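Local coordinates for protein yeast glycogen phosphorylase (Saccharomyces cerevisiae, PDB 1YGP) that belongs to the carbohydrate phosphorylase family, has a fold of the GT-B type and carries pyridoxal-5'-phosphate in a pocket, at residues Q198-G203 against V690-D695; Y612-L617 against I714-T719. All coordinates share one frame; numbering follows the deposited sequence.

In the fold
Contacts 1 and 2 both involve the six-stranded parallel sheet, whose connections supply part of the pyridoxal-5'-phosphate pocket in this GT-B enzyme. Contact 1 docks the hairpin 197-201/204-208 on the end of 688-693, an edge strand of the sheet. Contact 2 joins the start of helix 615-634, after strand 601-606, to the loop after the neighbouring strand 710-713. Their centres lie about 21 Å apart and their nearest atoms about 7 Å apart, so they do not touch. Contact 2 lies nearer the cofactor: the K613 side chain is about 5 Å from it, that of D695 about 10 Å. Pocket residues Y696, N697 and V698 directly follow contact 1; K607 precedes and T724 follows the segments of contact 2.

Contact 1. Residues Q198-G203 against V690-D695; sequences QKIIDG and VVFVAD
Q198 and D695 bring the two backbones closest, CA to CA 4.8 Å, while strand segments 198-201 and 690-693 run at 139° to each other and their axes come no nearer than 9.5 Å. The strands therefore do not pair as a sheet: the hairpin of which 198-201 is one arm leans on the end of an outermost strand of the parallel sheet and the loop after it. One hydrogen bond ties them, from Q198 N to D695 OD1 at 2.9 Å, nearly straight (169° at the hydrogen) but meeting the carboxylate from above its plane. The side chain of Q198 reaches across with CG anti to the backbone N (chi1 168°) and the chain extended beyond. This carries NE2 to the edge of the F692 ring, in its plane and 3.7 Å from CE1. The amide is held at both ends, NE2 giving its hydrogen bond to G655 O and OE1 accepting one from Q205 of the hairpin's other arm. I200 adds the apolar part: its side chain crosses that of F692 at about a right angle, CD1 lying 3.8 Å from F692 CE1, and its CG1 packs 4.0 Å from A694 CB. Helix 662-678 also packs here, N672 touching both I200 and F692. D695 OD1 also has a long, weak ion pair with K656. Fastening is thus polar at Q198, whose N is held by the D695 carboxylate, probably ionised, and apolar at I200, against F692 and A694. The buried Q198 amide is satisfied by its outside partners.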
loop_
_atom_site.group_PDB
_atom_site.type_symbol
_atom_site.label_atom_id
_atom_site.label_comp_id
_atom_site.label_asym_id
_atom_site.label_seq_id
_atom_site.Cartn_x
_atom_site.Cartn_y
_atom_site.Cartn_z
ATOM N N GLN A 198 21.482 0.198 -1.749
ATOM C CA GLN A 198 22.746 0.771 -2.153
ATOM C C GLN A 198 22.905 0.933 -3.665
ATOM O O GLN A 198 22.714 -0.022 -4.439
ATOM C CB GLN A 198 23.853 -0.128 -1.565
ATOM C CG GLN A 198 25.222 0.170 -2.131
ATOM C CD GLN A 198 26.354 -0.575 -1.484
ATOM O OE1 GLN A 198 26.973 -0.093 -0.536
ATOM N NE2 GLN A 198 26.693 -1.750 -1.989
ATOM N N LYS A 199 23.272 2.138 -4.087
ATOM C CA LYS A 199 23.636 2.354 -5.465
ATOM C C LYS A 199 25.079 2.798 -5.382
ATOM O O LYS A 199 25.429 3.539 -4.457
ATOM C CB LYS A 199 22.831 3.465 -6.128
ATOM C CG LYS A 199 21.348 3.365 -5.893
ATOM C CD LYS A 199 20.594 4.094 -6.977
ATOM C CE LYS A 199 19.143 3.577 -6.998
ATOM N NZ LYS A 199 19.052 2.145 -7.272
ATOM N N ILE A 200 25.975 2.343 -6.253
ATOM C CA ILE A 200 27.314 2.890 -6.246
ATOM C C ILE A 200 27.339 3.986 -7.314
ATOM O O ILE A 200 27.382 3.719 -8.511
ATOM C CB ILE A 200 28.319 1.780 -6.535
ATOM C CG1 ILE A 200 28.271 0.719 -5.452
ATOM C CG2 ILE A 200 29.709 2.391 -6.592
ATOM C CD1 ILE A 200 28.649 1.252 -4.047
ATOM N N ILE A 201 27.256 5.249 -6.917
ATOM C CA ILE A 201 27.237 6.377 -7.829
ATOM C C ILE A 201 28.607 6.989 -7.742
ATOM O O ILE A 201 29.080 7.409 -6.686
ATOM C CB ILE A 201 26.116 7.324 -7.382
ATOM C CG1 ILE A 201 24.935 6.907 -8.224
ATOM C CG2 ILE A 201 26.428 8.809 -7.514
ATOM C CD1 ILE A 201 23.605 7.520 -7.765
ATOM N N ASP A 202 29.276 6.910 -8.886
ATOM C CA ASP A 202 30.618 7.456 -9.072
ATOM C C ASP A 202 31.657 6.864 -8.135
ATOM O O ASP A 202 32.551 7.536 -7.633
ATOM C CB ASP A 202 30.566 8.978 -8.896
ATOM C CG ASP A 202 31.689 9.666 -9.634
ATOM O OD1 ASP A 202 31.708 9.579 -10.866
ATOM O OD2 ASP A 202 32.530 10.272 -8.967
ATOM N N GLY A 203 31.508 5.566 -7.881
ATOM C CA GLY A 203 32.432 4.834 -7.025
ATOM C C GLY A 203 32.137 4.972 -5.539
ATOM O O GLY A 203 32.826 4.381 -4.698
ATOM N N VAL A 690 39.068 -6.669 -10.773
ATOM C CA VAL A 690 38.494 -6.405 -9.454
ATOM C C VAL A 690 37.058 -6.048 -9.805
ATOM O O VAL A 690 36.830 -5.284 -10.748
ATOM C CB VAL A 690 39.154 -5.196 -8.749
ATOM C CG1 VAL A 690 38.472 -4.869 -7.430
ATOM C CG2 VAL A 690 40.600 -5.533 -8.491
ATOM N N VAL A 691 36.054 -6.563 -9.110
ATOM C CA VAL A 691 34.658 -6.289 -9.423
ATOM C C VAL A 691 33.988 -5.971 -8.086
ATOM O O VAL A 691 34.361 -6.572 -7.069
ATOM C CB VAL A 691 34.068 -7.557 -10.089
ATOM C CG1 VAL A 691 32.567 -7.421 -10.190
ATOM C CG2 VAL A 691 34.640 -7.760 -11.490
ATOM N N PHE A 692 33.049 -5.035 -8.007
ATOM C CA PHE A 692 32.328 -4.786 -6.766
ATOM C C PHE A 692 30.847 -5.021 -7.047
ATOM O O PHE A 692 30.330 -4.375 -7.954
ATOM C CB PHE A 692 32.523 -3.348 -6.305
ATOM C CG PHE A 692 31.833 -3.029 -4.981
ATOM C CD1 PHE A 692 30.518 -2.572 -4.956
ATOM C CD2 PHE A 692 32.528 -3.178 -3.781
ATOM C CE1 PHE A 692 29.916 -2.273 -3.739
ATOM C CE2 PHE A 692 31.925 -2.878 -2.565
ATOM C CZ PHE A 692 30.613 -2.425 -2.547
ATOM N N VAL A 693 30.087 -5.878 -6.364
ATOM C CA VAL A 693 28.667 -6.030 -6.630
ATOM C C VAL A 693 27.807 -5.139 -5.734
ATOM O O VAL A 693 27.813 -5.216 -4.492
ATOM C CB VAL A 693 28.346 -7.491 -6.457
ATOM C CG1 VAL A 693 26.843 -7.749 -6.507
ATOM C CG2 VAL A 693 29.069 -8.235 -7.585
ATOM N N ALA A 694 27.031 -4.239 -6.344
ATOM C CA ALA A 694 26.160 -3.379 -5.563
ATOM C C ALA A 694 24.928 -4.097 -5.049
ATOM O O ALA A 694 24.433 -5.064 -5.632
ATOM C CB ALA A 694 25.685 -2.213 -6.381
ATOM N N ASP A 695 24.532 -3.557 -3.883
ATOM C CA ASP A 695 23.325 -3.887 -3.121
ATOM C C ASP A 695 23.133 -5.383 -2.982
ATOM O O ASP A 695 22.126 -5.988 -3.311
ATOM C CB ASP A 695 22.145 -3.205 -3.824
ATOM C CG ASP A 695 20.803 -3.193 -3.115
ATOM O OD1 ASP A 695 20.698 -2.619 -2.035
ATOM O OD2 ASP A 695 19.852 -3.748 -3.659
#

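Contact 2. Residues Y612-L617 against I714-T719; sequences YKRQQL and ISTAGT
R614, the N-cap residue of helix 615-634, ties the start of that helix to the loop after strand 710-713 of the parallel sheet, beside the bound pyridoxal-5'-phosphate, which K613 approaches. Loop 714-719 ends in a type II beta turn from T716 to T719. The grip is side-on: NE and NH2 of R614 both donate to I714 O, at 2.8 and 3.0 Å, with the oxygen near the guanidinium plane. NE arrives in the carbonyl plane, whereas NH2 sits above it. T716 CA covers one guanidinium face and L617 CD1 the opposite one, and NH1 makes a salt bridge to D823 and a hydrogen bond to Y818 O, so this buried cation is bound on several sides. T716 OG1, 3.4 Å from R614 CD, is hydrogen-bonded to Y818 O as well. Y612 O receives a weak bond from T716 N at 3.4 Å. S715 OG lies 3.1 Å from Y612 O too, but its proton can also serve E720, which forms a salt bridge with K613 NZ. That lysine donates to Y612 OH as well, its CG lying over one face of the Y612 ring. Within the turn, T716 O accepts from T719 N and from T719 OG1, the hydroxyl that lies 3.5 Å from Y612 CD1.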
loop_
_atom_site.group_PDB
_atom_site.type_symbol
_atom_site.label_atom_id
_atom_site.label_comp_id
_atom_site.label_asym_id
_atom_site.label_seq_id
_atom_site.Cartn_x
_atom_site.Cartn_y
_atom_site.Cartn_z
ATOM N N TYR A 612 37.299 -3.523 10.883
ATOM C CA TYR A 612 37.689 -4.775 11.505
ATOM C C TYR A 612 37.472 -6.009 10.624
ATOM O O TYR A 612 37.956 -7.101 10.916
ATOM C CB TYR A 612 36.936 -4.920 12.846
ATOM C CG TYR A 612 35.586 -5.632 12.882
ATOM C CD1 TYR A 612 35.539 -7.030 12.899
ATOM C CD2 TYR A 612 34.396 -4.911 12.882
ATOM C CE1 TYR A 612 34.324 -7.705 12.899
ATOM C CE2 TYR A 612 33.169 -5.588 12.887
ATOM C CZ TYR A 612 33.139 -6.987 12.887
ATOM O OH TYR A 612 31.935 -7.668 12.807
ATOM N N LYS A 613 36.676 -5.924 9.559
ATOM C CA LYS A 613 36.493 -7.043 8.641
ATOM C C LYS A 613 37.659 -7.079 7.678
ATOM O O LYS A 613 37.762 -7.991 6.856
ATOM C CB LYS A 613 35.257 -6.905 7.806
ATOM C CG LYS A 613 34.008 -6.837 8.609
ATOM C CD LYS A 613 33.595 -8.203 9.004
ATOM C CE LYS A 613 32.203 -7.981 9.471
ATOM N NZ LYS A 613 31.754 -9.161 10.160
ATOM N N ARG A 614 38.478 -6.036 7.736
ATOM C CA ARG A 614 39.686 -5.868 6.978
ATOM C C ARG A 614 39.567 -6.025 5.478
ATOM O O ARG A 614 40.411 -6.616 4.806
ATOM C CB ARG A 614 40.736 -6.811 7.567
ATOM C CG ARG A 614 40.956 -6.388 9.008
ATOM C CD ARG A 614 42.313 -6.793 9.462
ATOM N NE ARG A 614 42.433 -8.237 9.458
ATOM C CZ ARG A 614 43.533 -8.868 9.901
ATOM N NH1 ARG A 614 44.573 -8.158 10.378
ATOM N NH2 ARG A 614 43.583 -10.216 9.858
ATOM N N GLN A 615 38.538 -5.424 4.877
ATOM C CA GLN A 615 38.464 -5.351 3.417
ATOM C C GLN A 615 39.704 -4.586 2.922
ATOM O O GLN A 615 40.232 -4.878 1.841
ATOM C CB GLN A 615 37.255 -4.573 2.907
ATOM C CG GLN A 615 35.944 -5.291 2.986
ATOM C CD GLN A 615 35.282 -5.299 4.349
ATOM O OE1 GLN A 615 35.577 -4.543 5.275
ATOM N NE2 GLN A 615 34.297 -6.152 4.492
ATOM N N GLN A 616 40.233 -3.635 3.720
ATOM C CA GLN A 616 41.401 -2.874 3.317
ATOM C C GLN A 616 42.654 -3.726 3.246
ATOM O O GLN A 616 43.491 -3.459 2.380
ATOM C CB GLN A 616 41.663 -1.679 4.254
ATOM C CG GLN A 616 42.138 -1.884 5.679
ATOM C CD GLN A 616 41.078 -2.335 6.653
ATOM O OE1 GLN A 616 40.026 -2.829 6.272
ATOM N NE2 GLN A 616 41.303 -2.192 7.944
ATOM N N LEU A 617 42.766 -4.788 4.069
ATOM C CA LEU A 617 43.918 -5.683 4.037
ATOM C C LEU A 617 43.844 -6.367 2.674
ATOM O O LEU A 617 44.829 -6.445 1.945
ATOM C CB LEU A 617 43.833 -6.757 5.137
ATOM C CG LEU A 617 44.969 -7.625 5.753
ATOM C CD1 LEU A 617 44.336 -8.958 6.031
ATOM C CD2 LEU A 617 46.173 -7.883 4.848
ATOM N N ILE A 714 38.876 -12.817 6.776
ATOM C CA ILE A 714 40.090 -12.210 7.285
ATOM C C ILE A 714 40.060 -11.134 8.354
ATOM O O ILE A 714 40.979 -10.315 8.381
ATOM C CB ILE A 714 40.878 -11.687 6.052
ATOM C CG1 ILE A 714 40.089 -10.614 5.315
ATOM C CG2 ILE A 714 41.185 -12.872 5.131
ATOM C CD1 ILE A 714 40.783 -10.092 4.048
ATOM N N SER A 715 39.061 -11.103 9.240
ATOM C CA SER A 715 38.987 -10.145 10.345
ATOM C C SER A 715 40.144 -10.224 11.308
ATOM O O SER A 715 40.785 -11.286 11.402
ATOM C CB SER A 715 37.732 -10.370 11.146
ATOM O OG SER A 715 36.617 -9.820 10.472
ATOM N N THR A 716 40.423 -9.166 12.074
ATOM C CA THR A 716 41.520 -9.245 13.023
ATOM C C THR A 716 41.216 -10.375 14.014
ATOM O O THR A 716 40.036 -10.558 14.374
ATOM C CB THR A 716 41.668 -7.925 13.750
ATOM O OG1 THR A 716 41.589 -6.855 12.813
ATOM C CG2 THR A 716 43.013 -7.886 14.443
ATOM N N ALA A 717 42.202 -11.196 14.429
ATOM C CA ALA A 717 41.877 -12.304 15.308
ATOM C C ALA A 717 41.311 -11.881 16.661
ATOM O O ALA A 717 41.754 -10.957 17.356
ATOM C CB ALA A 717 43.086 -13.140 15.556
ATOM N N GLY A 718 40.254 -12.586 17.017
ATOM C CA GLY A 718 39.561 -12.264 18.235
ATOM C C GLY A 718 38.342 -11.389 18.026
ATOM O O GLY A 718 37.687 -11.110 19.033
ATOM N N THR A 719 37.955 -10.988 16.801
ATOM C CA THR A 719 36.788 -10.123 16.642
ATOM C C THR A 719 35.487 -10.748 16.198
ATOM O O THR A 719 34.475 -10.053 16.227
ATOM C CB THR A 719 37.074 -8.985 15.652
ATOM O OG1 THR A 719 37.427 -9.616 14.432
ATOM C CG2 THR A 719 38.177 -8.042 16.094
#